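Local coordinates for lipoprotein signal peptidase (Staphylococcus aureus, PDB 6RYO) that probably cleaves signal peptides from membrane-bound prolipoproteins, working as an aspartic protease of the peptidase A8 family, at residues 28-42 and 111-125. Numbering follows the deposited sequence.
Sequences KYFIGTSILIAVFVV and QYNLFMQVAISLLFA. With OLC ((2R)-2,3-dihydroxypropyl (9Z)-octadec-9-enoate), chain E; OLC ((2R)-2,3-dihydroxypropyl (9Z)-octadec-9-enoate), chain D; OLC ((2R)-2,3-dihydroxypropyl (9Z)-octadec-9-enoate), chain F.
The amide of Q117 bridges the chain just ahead of helix 31-42, where two transmembrane helices of this aspartic peptidase, running in the same general direction, pack side by side. Their local axes approach to 8.7 Å and cross at -31°, and polar contacts gather at their N-terminal ends. OE1 of Q117 accepts from F30 N at 2.7 Å, with the donor in the carbonyl plane on a lone pair. NE2 gives a hydrogen to K28 O at 3.1 Å, the acceptor lying in the amide plane, and also bonds A110 O. Because F30 N needs an acceptor while K28 O and A110 O need a donor, this pattern favours one orientation of the amide; its chain reaches them extended beyond CG. K28 O takes a second, straighter bond from Y112 N (171° at the hydrogen), so two donors grip one carbonyl.

F30 meets the partner helix in two ways. L114 CB sits over one face of its ring, a CH-pi contact 4.1 Å from the centroid and 17° off the normal, while Q117 OE1 lies in plane at the edge. Farther out, the Y112 ring crosses K28 obliquely, with CE1 3.8 Å from K28 CG. Y29 runs alongside Q111, its hydroxyl bonded to I107 O.

Farther along the two helices the interface becomes apolar, with small side chains where A38 meets A125. I37 directs CD1 at V118 and CG2 at L122, and A125 CB fits between A38 and V41, 3.7 Å from V41 CG1. Monoolein molecules line the flanks, one with its ester end over a face of F124. Between the two zones, S34 and S121 turn their hydroxyls back to their own helices: S34 OG donates to F30 O, and S121 OG donates to Q117 O, reaching it from the face opposite S121 N.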
ATOM      1  N   LYS A  28       0.027 -23.671 -11.225  1.00 33.38           N
ATOM      2  CA  LYS A  28       0.144 -23.805  -9.777  1.00 33.81           C
ATOM      3  C   LYS A  28       0.372 -22.447  -9.124  1.00 31.97           C
ATOM      4  O   LYS A  28      -0.377 -22.038  -8.228  1.00 32.19           O
ATOM      5  CB  LYS A  28       1.276 -24.778  -9.442  1.00 35.24           C
ATOM      6  CG  LYS A  28       1.295 -25.260  -7.999  1.00 39.06           C
ATOM      7  CD  LYS A  28       2.331 -26.356  -7.798  1.00 49.16           C
ATOM      8  CE  LYS A  28       2.264 -26.929  -6.390  1.00 56.18           C
ATOM      9  NZ  LYS A  28       3.234 -28.042  -6.183  1.00 60.33           N
ATOM     10  N   TYR A  29       1.407 -21.733  -9.562  1.00 28.36           N
ATOM     11  CA  TYR A  29       1.693 -20.382  -9.097  1.00 31.09           C
ATOM     12  C   TYR A  29       1.746 -19.454 -10.300  1.00 32.92           C
ATOM     13  O   TYR A  29       2.588 -19.630 -11.186  1.00 37.47           O
ATOM     14  CB  TYR A  29       3.014 -20.326  -8.326  1.00 36.67           C
ATOM     15  CG  TYR A  29       3.090 -21.280  -7.159  1.00 41.47           C
ATOM     16  CD1 TYR A  29       2.299 -21.095  -6.035  1.00 42.44           C
ATOM     17  CD2 TYR A  29       3.967 -22.356  -7.178  1.00 41.22           C
ATOM     18  CE1 TYR A  29       2.370 -21.962  -4.965  1.00 39.86           C
ATOM     19  CE2 TYR A  29       4.046 -23.228  -6.113  1.00 41.51           C
ATOM     20  CZ  TYR A  29       3.245 -23.026  -5.009  1.00 43.59           C
ATOM     21  OH  TYR A  29       3.319 -23.891  -3.943  1.00 50.65           O
ATOM     22  N   PHE A  30       0.848 -18.468 -10.328  1.00 31.37           N
ATOM     23  CA  PHE A  30       0.840 -17.444 -11.374  1.00 29.36           C
ATOM     24  C   PHE A  30       1.905 -16.392 -11.052  1.00 32.95           C
ATOM     25  O   PHE A  30       1.621 -15.227 -10.762  1.00 33.32           O
ATOM     26  CB  PHE A  30      -0.542 -16.816 -11.504  1.00 25.43           C
ATOM     27  CG  PHE A  30      -1.599 -17.757 -12.021  1.00 24.08           C
ATOM     28  CD1 PHE A  30      -2.225 -18.655 -11.173  1.00 19.97           C
ATOM     29  CD2 PHE A  30      -1.975 -17.729 -13.354  1.00 19.61           C
ATOM     30  CE1 PHE A  30      -3.200 -19.515 -11.646  1.00 17.96           C
ATOM     31  CE2 PHE A  30      -2.953 -18.588 -13.833  1.00 14.97           C
ATOM     32  CZ  PHE A  30      -3.563 -19.483 -12.976  1.00 14.97           C
ATOM     33  N   ILE A  31       3.164 -16.830 -11.116  1.00 35.73           N
ATOM     34  CA  ILE A  31       4.274 -15.952 -10.754  1.00 40.77           C
ATOM     35  C   ILE A  31       4.429 -14.821 -11.768  1.00 39.05           C
ATOM     36  O   ILE A  31       4.773 -13.691 -11.404  1.00 40.17           O
ATOM     37  CB  ILE A  31       5.569 -16.772 -10.605  1.00 47.79           C
ATOM     38  CG1 ILE A  31       6.755 -15.861 -10.278  1.00 47.97           C
ATOM     39  CG2 ILE A  31       5.836 -17.582 -11.861  1.00 53.19           C
ATOM     40  CD1 ILE A  31       8.061 -16.599 -10.088  1.00 51.04           C
ATOM     41  N   GLY A  32       4.174 -15.099 -13.048  1.00 37.32           N
ATOM     42  CA  GLY A  32       4.297 -14.057 -14.054  1.00 31.69           C
ATOM     43  C   GLY A  32       3.303 -12.928 -13.851  1.00 30.30           C
ATOM     44  O   GLY A  32       3.655 -11.752 -13.955  1.00 29.03           O
ATOM     45  N   THR A  33       2.050 -13.272 -13.548  1.00 30.66           N
ATOM     46  CA  THR A  33       1.035 -12.245 -13.330  1.00 23.25           C
ATOM     47  C   THR A  33       1.222 -11.553 -11.985  1.00 21.34           C
ATOM     48  O   THR A  33       1.053 -10.332 -11.880  1.00 25.08           O
ATOM     49  CB  THR A  33      -0.365 -12.857 -13.425  1.00 21.87           C
ATOM     50  OG1 THR A  33      -0.548 -13.454 -14.716  1.00 28.27           O
ATOM     51  CG2 THR A  33      -1.428 -11.788 -13.214  1.00 19.20           C
ATOM     52  N   SER A  34       1.580 -12.313 -10.947  1.00 20.33           N
ATOM     53  CA  SER A  34       1.660 -11.749  -9.602  1.00 18.21           C
ATOM     54  C   SER A  34       2.768 -10.708  -9.487  1.00 25.05           C
ATOM     55  O   SER A  34       2.573  -9.653  -8.870  1.00 32.29           O
ATOM     56  CB  SER A  34       1.870 -12.868  -8.584  1.00 15.45           C
ATOM     57  OG  SER A  34       0.808 -13.805  -8.644  1.00 17.16           O
ATOM     58  N   ILE A  35       3.934 -10.982 -10.076  1.00 21.91           N
ATOM     59  CA  ILE A  35       5.086 -10.103  -9.888  1.00 19.54           C
ATOM     60  C   ILE A  35       4.895  -8.786 -10.635  1.00 27.27           C
ATOM     61  O   ILE A  35       5.128  -7.705 -10.081  1.00 38.39           O
ATOM     62  CB  ILE A  35       6.381 -10.817 -10.313  1.00 21.98           C
ATOM     63  CG1 ILE A  35       6.738 -11.899  -9.289  1.00 26.24           C
ATOM     64  CG2 ILE A  35       7.517  -9.818 -10.480  1.00 23.73           C
ATOM     65  CD1 ILE A  35       8.087 -12.527  -9.513  1.00 29.44           C
ATOM     66  N   LEU A  36       4.466  -8.849 -11.900  1.00 28.98           N
ATOM     67  CA  LEU A  36       4.287  -7.612 -12.657  1.00 34.71           C
ATOM     68  C   LEU A  36       3.102  -6.800 -12.151  1.00 34.09           C
ATOM     69  O   LEU A  36       3.056  -5.587 -12.380  1.00 38.18           O
ATOM     70  CB  LEU A  36       4.149  -7.906 -14.157  1.00 39.99           C
ATOM     71  CG  LEU A  36       2.942  -8.618 -14.771  1.00 46.83           C
ATOM     72  CD1 LEU A  36       1.848  -7.629 -15.113  1.00 49.76           C
ATOM     73  CD2 LEU A  36       3.364  -9.376 -16.020  1.00 50.03           C
ATOM     74  N   ILE A  37       2.145  -7.436 -11.473  1.00 31.81           N
ATOM     75  CA  ILE A  37       1.163  -6.676 -10.705  1.00 27.51           C
ATOM     76  C   ILE A  37       1.862  -5.916  -9.586  1.00 23.60           C
ATOM     77  O   ILE A  37       1.656  -4.711  -9.402  1.00 22.68           O
ATOM     78  CB  ILE A  37       0.061  -7.604 -10.160  1.00 30.55           C
ATOM     79  CG1 ILE A  37      -0.940  -7.951 -11.263  1.00 29.58           C
ATOM     80  CG2 ILE A  37      -0.650  -6.960  -8.982  1.00 32.45           C
ATOM     81  CD1 ILE A  37      -2.092  -8.816 -10.798  1.00 26.47           C
ATOM     82  N   ALA A  38       2.715  -6.611  -8.831  1.00 26.32           N
ATOM     83  CA  ALA A  38       3.498  -5.949  -7.793  1.00 23.02           C
ATOM     84  C   ALA A  38       4.464  -4.937  -8.395  1.00 24.90           C
ATOM     85  O   ALA A  38       4.720  -3.884  -7.798  1.00 29.66           O
ATOM     86  CB  ALA A  38       4.253  -6.987  -6.962  1.00 20.69           C
ATOM     87  N   VAL A  39       5.010  -5.234  -9.575  1.00 22.51           N
ATOM     88  CA  VAL A  39       5.917  -4.295 -10.232  1.00 20.71           C
ATOM     89  C   VAL A  39       5.177  -3.020 -10.616  1.00 21.21           C
ATOM     90  O   VAL A  39       5.627  -1.909 -10.312  1.00 22.54           O
ATOM     91  CB  VAL A  39       6.583  -4.954 -11.453  1.00 24.45           C
ATOM     92  CG1 VAL A  39       7.204  -3.898 -12.353  1.00 22.55           C
ATOM     93  CG2 VAL A  39       7.639  -5.952 -11.004  1.00 25.53           C
ATOM     94  N   PHE A  40       4.025  -3.158 -11.279  1.00 24.42           N
ATOM     95  CA  PHE A  40       3.287  -1.983 -11.731  1.00 26.82           C
ATOM     96  C   PHE A  40       2.774  -1.145 -10.565  1.00 29.99           C
ATOM     97  O   PHE A  40       2.713   0.084 -10.669  1.00 31.70           O
ATOM     98  CB  PHE A  40       2.125  -2.401 -12.637  1.00 29.13           C
ATOM     99  CG  PHE A  40       2.481  -2.452 -14.098  1.00 30.55           C
ATOM    100  CD1 PHE A  40       2.669  -1.285 -14.820  1.00 30.20           C
ATOM    101  CD2 PHE A  40       2.620  -3.666 -14.752  1.00 31.13           C
ATOM    102  CE1 PHE A  40       2.995  -1.327 -16.163  1.00 30.64           C
ATOM    103  CE2 PHE A  40       2.946  -3.715 -16.095  1.00 32.29           C
ATOM    104  CZ  PHE A  40       3.132  -2.543 -16.802  1.00 32.70           C
ATOM    105  N   VAL A  41       2.406  -1.782  -9.452  1.00 30.14           N
ATOM    106  CA  VAL A  41       1.918  -1.033  -8.295  1.00 27.61           C
ATOM    107  C   VAL A  41       3.053  -0.248  -7.647  1.00 32.74           C
ATOM    108  O   VAL A  41       2.906   0.935  -7.323  1.00 42.26           O
ATOM    109  CB  VAL A  41       1.238  -1.978  -7.287  1.00 26.78           C
ATOM    110  CG1 VAL A  41       0.948  -1.245  -5.985  1.00 24.10           C
ATOM    111  CG2 VAL A  41      -0.046  -2.537  -7.869  1.00 28.54           C
ATOM    112  N   VAL A  42       4.202  -0.898  -7.445  1.00 26.33           N
ATOM    113  CA  VAL A  42       5.332  -0.236  -6.796  1.00 16.15           C
ATOM    114  C   VAL A  42       5.852   0.908  -7.656  1.00 22.54           C
ATOM    115  O   VAL A  42       6.192   1.983  -7.144  1.00 29.82           O
ATOM    116  CB  VAL A  42       6.440  -1.257  -6.479  1.00 11.93           C
ATOM    117  CG1 VAL A  42       7.705  -0.546  -6.026  1.00 10.79           C
ATOM    118  CG2 VAL A  42       5.970  -2.224  -5.413  1.00 10.86           C
ATOM    119  N   GLN A 111      -2.279 -21.912  -3.900  1.00 54.77           N
ATOM    120  CA  GLN A 111      -2.030 -22.689  -5.107  1.00 50.49           C
ATOM    121  C   GLN A 111      -3.290 -22.778  -5.958  1.00 43.14           C
ATOM    122  O   GLN A 111      -4.403 -22.896  -5.440  1.00 38.72           O
ATOM    123  CB  GLN A 111      -1.548 -24.092  -4.746  1.00 58.41           C
ATOM    124  CG  GLN A 111      -0.408 -24.120  -3.750  1.00 68.06           C
ATOM    125  CD  GLN A 111      -0.683 -25.061  -2.598  1.00 76.42           C
ATOM    126  OE1 GLN A 111      -1.822 -25.185  -2.144  1.00 78.43           O
ATOM    127  NE2 GLN A 111       0.355 -25.739  -2.123  1.00 79.77           N
ATOM    128  N   TYR A 112      -3.104 -22.712  -7.275  1.00 46.20           N
ATOM    129  CA  TYR A 112      -4.162 -22.808  -8.278  1.00 47.80           C
ATOM    130  C   TYR A 112      -5.249 -21.755  -8.098  1.00 44.40           C
ATOM    131  O   TYR A 112      -6.333 -21.882  -8.683  1.00 48.61           O
ATOM    132  CB  TYR A 112      -4.800 -24.203  -8.298  1.00 53.01           C
ATOM    133  CG  TYR A 112      -3.813 -25.337  -8.157  1.00 53.48           C
ATOM    134  CD1 TYR A 112      -2.916 -25.636  -9.173  1.00 52.94           C
ATOM    135  CD2 TYR A 112      -3.787 -26.116  -7.010  1.00 53.17           C
ATOM    136  CE1 TYR A 112      -2.016 -26.676  -9.048  1.00 53.72           C
ATOM    137  CE2 TYR A 112      -2.892 -27.157  -6.874  1.00 53.78           C
ATOM    138  CZ  TYR A 112      -2.008 -27.434  -7.895  1.00 56.12           C
ATOM    139  OH  TYR A 112      -1.115 -28.471  -7.762  1.00 60.74           O
ATOM    140  N   ASN A 113      -4.996 -20.718  -7.303  1.00 37.28           N
ATOM    141  CA  ASN A 113      -5.985 -19.694  -6.978  1.00 34.99           C
ATOM    142  C   ASN A 113      -5.412 -18.348  -7.413  1.00 34.29           C
ATOM    143  O   ASN A 113      -4.713 -17.686  -6.642  1.00 38.50           O
ATOM    144  CB  ASN A 113      -6.317 -19.725  -5.482  1.00 35.77           C
ATOM    145  CG  ASN A 113      -7.543 -18.906  -5.135  1.00 41.49           C
ATOM    146  OD1 ASN A 113      -7.837 -17.900  -5.778  1.00 41.90           O
ATOM    147  ND2 ASN A 113      -8.265 -19.334  -4.107  1.00 47.11           N
ATOM    148  N   LEU A 114      -5.708 -17.947  -8.654  1.00 30.21           N
ATOM    149  CA  LEU A 114      -5.210 -16.669  -9.155  1.00 25.01           C
ATOM    150  C   LEU A 114      -5.781 -15.498  -8.362  1.00 26.65           C
ATOM    151  O   LEU A 114      -5.090 -14.499  -8.133  1.00 27.92           O
ATOM    152  CB  LEU A 114      -5.541 -16.521 -10.640  1.00 22.25           C
ATOM    153  CG  LEU A 114      -5.179 -15.192 -11.306  1.00 20.65           C
ATOM    154  CD1 LEU A 114      -3.691 -14.921 -11.177  1.00 19.97           C
ATOM    155  CD2 LEU A 114      -5.601 -15.190 -12.769  1.00 22.86           C
ATOM    156  N   PHE A 115      -7.043 -15.604  -7.938  1.00 27.68           N
ATOM    157  CA  PHE A 115      -7.691 -14.511  -7.217  1.00 21.76           C
ATOM    158  C   PHE A 115      -6.925 -14.144  -5.952  1.00 23.12           C
ATOM    159  O   PHE A 115      -6.651 -12.965  -5.698  1.00 23.78           O
ATOM    160  CB  PHE A 115      -9.134 -14.892  -6.881  1.00 21.07           C
ATOM    161  CG  PHE A 115      -9.870 -13.849  -6.091  1.00 22.16           C
ATOM    162  CD1 PHE A 115      -9.960 -13.941  -4.711  1.00 27.88           C
ATOM    163  CD2 PHE A 115     -10.475 -12.779  -6.727  1.00 19.51           C
ATOM    164  CE1 PHE A 115     -10.637 -12.984  -3.982  1.00 25.77           C
ATOM    165  CE2 PHE A 115     -11.154 -11.818  -6.004  1.00 19.36           C
ATOM    166  CZ  PHE A 115     -11.236 -11.921  -4.630  1.00 21.73           C
ATOM    167  N   MET A 116      -6.582 -15.140  -5.135  1.00 25.25           N
ATOM    168  CA  MET A 116      -5.857 -14.857  -3.901  1.00 31.32           C
ATOM    169  C   MET A 116      -4.421 -14.438  -4.184  1.00 31.18           C
ATOM    170  O   MET A 116      -3.873 -13.576  -3.487  1.00 39.02           O
ATOM    171  CB  MET A 116      -5.889 -16.073  -2.975  1.00 39.92           C
ATOM    172  CG  MET A 116      -7.215 -16.272  -2.265  1.00 54.29           C
ATOM    173  SD  MET A 116      -7.013 -17.040  -0.645  1.00 68.15           S
ATOM    174  CE  MET A 116      -6.429 -18.671  -1.103  1.00 69.26           C
ATOM    175  N   GLN A 117      -3.792 -15.046  -5.193  1.00 24.79           N
ATOM    176  CA  GLN A 117      -2.429 -14.664  -5.553  1.00 19.76           C
ATOM    177  C   GLN A 117      -2.360 -13.203  -5.985  1.00 30.84           C
ATOM    178  O   GLN A 117      -1.387 -12.502  -5.680  1.00 31.68           O
ATOM    179  CB  GLN A 117      -1.902 -15.584  -6.654  1.00 17.52           C
ATOM    180  CG  GLN A 117      -1.648 -17.018  -6.199  1.00 15.84           C
ATOM    181  CD  GLN A 117      -1.076 -17.890  -7.299  1.00 24.02           C
ATOM    182  OE1 GLN A 117      -0.632 -17.393  -8.334  1.00 32.06           O
ATOM    183  NE2 GLN A 117      -1.087 -19.200  -7.081  1.00 27.73           N
ATOM    184  N   VAL A 118      -3.379 -12.728  -6.707  1.00 33.08           N
ATOM    185  CA  VAL A 118      -3.465 -11.306  -7.035  1.00 31.65           C
ATOM    186  C   VAL A 118      -3.625 -10.482  -5.763  1.00 30.65           C
ATOM    187  O   VAL A 118      -2.997  -9.429  -5.597  1.00 27.59           O
ATOM    188  CB  VAL A 118      -4.620 -11.049  -8.022  1.00 26.48           C
ATOM    189  CG1 VAL A 118      -4.885  -9.554  -8.164  1.00 20.55           C
ATOM    190  CG2 VAL A 118      -4.307 -11.666  -9.377  1.00 23.77           C
ATOM    191  N   ALA A 119      -4.481 -10.949  -4.849  1.00 28.92           N
ATOM    192  CA  ALA A 119      -4.715 -10.227  -3.603  1.00 25.20           C
ATOM    193  C   ALA A 119      -3.445 -10.144  -2.764  1.00 21.94           C
ATOM    194  O   ALA A 119      -3.108  -9.082  -2.229  1.00 22.89           O
ATOM    195  CB  ALA A 119      -5.843 -10.896  -2.818  1.00 26.22           C
ATOM    196  N   ILE A 120      -2.732 -11.266  -2.631  1.00 16.59           N
ATOM    197  CA  ILE A 120      -1.471 -11.268  -1.895  1.00 18.55           C
ATOM    198  C   ILE A 120      -0.476 -10.311  -2.541  1.00 20.58           C
ATOM    199  O   ILE A 120       0.261  -9.597  -1.850  1.00 27.87           O
ATOM    200  CB  ILE A 120      -0.910 -12.701  -1.805  1.00 23.47           C
ATOM    201  CG1 ILE A 120      -1.870 -13.603  -1.026  1.00 22.39           C
ATOM    202  CG2 ILE A 120       0.463 -12.701  -1.157  1.00 26.14           C
ATOM    203  CD1 ILE A 120      -1.439 -15.049  -0.973  1.00 26.03           C
ATOM    204  N   SER A 121      -0.444 -10.277  -3.877  1.00 18.73           N
ATOM    205  CA  SER A 121       0.425  -9.337  -4.580  1.00 19.59           C
ATOM    206  C   SER A 121       0.065  -7.897  -4.239  1.00 26.59           C
ATOM    207  O   SER A 121       0.949  -7.066  -3.990  1.00 33.27           O
ATOM    208  CB  SER A 121       0.335  -9.571  -6.087  1.00 20.01           C
ATOM    209  OG  SER A 121       0.652 -10.913  -6.407  1.00 28.83           O
ATOM    210  N   LEU A 122      -1.232  -7.579  -4.243  1.00 23.98           N
ATOM    211  CA  LEU A 122      -1.668  -6.242  -3.854  1.00 21.06           C
ATOM    212  C   LEU A 122      -1.274  -5.932  -2.417  1.00 20.10           C
ATOM    213  O   LEU A 122      -0.887  -4.799  -2.100  1.00 22.83           O
ATOM    214  CB  LEU A 122      -3.178  -6.106  -4.038  1.00 20.84           C
ATOM    215  CG  LEU A 122      -3.675  -6.160  -5.484  1.00 22.87           C
ATOM    216  CD1 LEU A 122      -5.184  -5.973  -5.544  1.00 21.99           C
ATOM    217  CD2 LEU A 122      -2.963  -5.107  -6.322  1.00 20.46           C
ATOM    218  N   LEU A 123      -1.380  -6.924  -1.528  1.00 15.98           N
ATOM    219  CA  LEU A 123      -0.910  -6.739  -0.159  1.00 13.71           C
ATOM    220  C   LEU A 123       0.607  -6.602  -0.112  1.00 23.08           C
ATOM    221  O   LEU A 123       1.137  -5.748   0.609  1.00 29.85           O
ATOM    222  CB  LEU A 123      -1.367  -7.906   0.716  1.00 10.72           C
ATOM    223  CG  LEU A 123      -2.872  -8.151   0.866  1.00 14.81           C
ATOM    224  CD1 LEU A 123      -3.132  -9.445   1.625  1.00 19.37           C
ATOM    225  CD2 LEU A 123      -3.533  -6.985   1.567  1.00 15.79           C
ATOM    226  N   PHE A 124       1.321  -7.434  -0.874  1.00 20.62           N
ATOM    227  CA  PHE A 124       2.780  -7.379  -0.868  1.00 21.37           C
ATOM    228  C   PHE A 124       3.279  -6.057  -1.440  1.00 21.58           C
ATOM    229  O   PHE A 124       4.163  -5.416  -0.859  1.00 25.90           O
ATOM    230  CB  PHE A 124       3.352  -8.558  -1.658  1.00 16.94           C
ATOM    231  CG  PHE A 124       4.837  -8.750  -1.482  1.00 18.06           C
ATOM    232  CD1 PHE A 124       5.745  -7.964  -2.175  1.00 19.85           C
ATOM    233  CD2 PHE A 124       5.322  -9.729  -0.632  1.00 22.46           C
ATOM    234  CE1 PHE A 124       7.107  -8.145  -2.013  1.00 21.37           C
ATOM    235  CE2 PHE A 124       6.681  -9.916  -0.467  1.00 27.28           C
ATOM    236  CZ  PHE A 124       7.575  -9.123  -1.158  1.00 24.50           C
ATOM    237  N   ALA A 125       2.728  -5.640  -2.583  1.00 17.47           N
ATOM    238  CA  ALA A 125       3.191  -4.412  -3.224  1.00 14.93           C
ATOM    239  C   ALA A 125       2.883  -3.189  -2.370  1.00 18.56           C
ATOM    240  O   ALA A 125       3.715  -2.280  -2.251  1.00 18.20           O
ATOM    241  CB  ALA A 125       2.555  -4.271  -4.607  1.00 17.12           C
TER
HETATM  242  C10 OLC E 203      10.805  -1.566  -9.213  1.00 40.93           C
HETATM  243  C9  OLC E 203      10.199  -2.390  -8.383  1.00 45.99           C
HETATM  244  C11 OLC E 203      11.668  -2.121 -10.345  1.00 36.27           C
HETATM  245  C8  OLC E 203      10.362  -3.898  -8.549  1.00 51.10           C
HETATM  246  C24 OLC E 203       4.754 -14.130  -4.658  1.00 66.21           C
HETATM  247  C12 OLC E 203      12.278  -0.959 -11.122  1.00 35.20           C
HETATM  248  C7  OLC E 203       9.907  -4.596  -7.270  1.00 53.85           C
HETATM  249  C6  OLC E 203       8.392  -4.777  -7.298  1.00 55.09           C
HETATM  250  C5  OLC E 203       8.024  -5.992  -6.452  1.00 54.74           C
HETATM  251  C4  OLC E 203       8.642  -7.242  -7.078  1.00 55.91           C
HETATM  252  C3  OLC E 203       8.637  -8.384  -6.064  1.00 58.50           C
HETATM  253  C2  OLC E 203       7.214  -8.610  -5.558  1.00 62.48           C
HETATM  254  C21 OLC E 203       5.745 -11.872  -4.370  1.00 66.68           C
HETATM  255  C1  OLC E 203       7.043 -10.062  -5.117  1.00 66.11           C
HETATM  256  C22 OLC E 203       4.569 -12.645  -4.958  1.00 63.67           C
HETATM  257  O19 OLC E 203       7.994 -10.758  -4.986  1.00 65.71           O
HETATM  258  O25 OLC E 203       5.861 -14.612  -5.369  1.00 66.84           O
HETATM  259  O23 OLC E 203       3.380 -12.188  -4.378  1.00 59.68           O
HETATM  260  O20 OLC E 203       5.758 -10.570  -4.882  1.00 68.22           O
HETATM  261  C10 OLC D 202      -9.886   1.577  -8.277  1.00 62.61           C
HETATM  262  C9  OLC D 202      -9.333   0.437  -8.639  1.00 61.34           C
HETATM  263  C11 OLC D 202     -11.346   1.613  -7.831  1.00 63.90           C
HETATM  264  C8  OLC D 202     -10.155  -0.849  -8.618  1.00 59.92           C
HETATM  265  C24 OLC D 202      -8.620 -13.131 -12.046  1.00 65.14           C
HETATM  266  C7  OLC D 202      -9.227  -2.061  -8.576  1.00 58.81           C
HETATM  267  C6  OLC D 202     -10.038  -3.301  -8.208  1.00 57.58           C
HETATM  268  C5  OLC D 202      -9.179  -4.547  -8.401  1.00 54.02           C
HETATM  269  C4  OLC D 202     -10.077  -5.776  -8.517  1.00 52.20           C
HETATM  270  C3  OLC D 202      -9.558  -6.658  -9.650  1.00 49.79           C
HETATM  271  C2  OLC D 202     -10.207  -8.039  -9.569  1.00 47.80           C
HETATM  272  C21 OLC D 202      -8.831 -11.027 -10.726  1.00 48.63           C
HETATM  273  C1  OLC D 202      -9.118  -9.101  -9.433  1.00 48.93           C
HETATM  274  C22 OLC D 202      -9.368 -12.441 -10.910  1.00 59.21           C
HETATM  275  O19 OLC D 202      -8.001  -8.784  -9.191  1.00 52.90           O
HETATM  276  O25 OLC D 202      -9.101 -14.438 -12.182  1.00 69.41           O
HETATM  277  O23 OLC D 202      -9.182 -13.165  -9.726  1.00 62.76           O
HETATM  278  O20 OLC D 202      -9.435 -10.452  -9.603  1.00 46.15           O
HETATM  279  C10 OLC F 204      -2.982   1.006 -11.688  1.00 56.04           C
HETATM  280  C9  OLC F 204      -2.652  -0.220 -12.030  1.00 55.84           C
HETATM  281  C11 OLC F 204      -2.271   1.707 -10.532  1.00 54.91           C
HETATM  282  C8  OLC F 204      -1.551  -0.969 -11.278  1.00 52.75           C
HETATM  283  C24 OLC F 204      -0.422 -11.033 -18.179  1.00 55.88           C
HETATM  284  C12 OLC F 204      -2.592   3.199 -10.592  1.00 55.84           C
HETATM  285  C7  OLC F 204      -1.462  -2.424 -11.743  1.00 49.94           C
HETATM  286  C13 OLC F 204      -1.658   3.967  -9.659  1.00 54.34           C
HETATM  287  C6  OLC F 204      -2.447  -2.700 -12.879  1.00 42.97           C
HETATM  288  C14 OLC F 204      -1.323   5.318 -10.285  1.00 51.72           C
HETATM  289  C5  OLC F 204      -2.273  -4.131 -13.379  1.00 36.72           C
HETATM  290  C4  OLC F 204      -1.115  -4.185 -14.371  1.00 31.09           C
HETATM  291  C3  OLC F 204      -1.394  -5.270 -15.407  1.00 30.71           C
HETATM  292  C2  OLC F 204      -1.532  -6.625 -14.715  1.00 33.63           C
HETATM  293  C21 OLC F 204      -1.617  -9.891 -16.301  1.00 44.22           C
HETATM  294  C1  OLC F 204      -2.023  -7.654 -15.728  1.00 38.48           C
HETATM  295  C22 OLC F 204      -1.738 -10.397 -17.738  1.00 53.68           C
HETATM  296  O19 OLC F 204      -3.166  -7.669 -16.044  1.00 45.99           O
HETATM  297  O25 OLC F 204      -0.661 -12.303 -18.721  1.00 59.05           O
HETATM  298  O23 OLC F 204      -2.765 -11.348 -17.810  1.00 60.11           O
HETATM  299  O20 OLC F 204      -1.136  -8.576 -16.296  1.00 39.92           O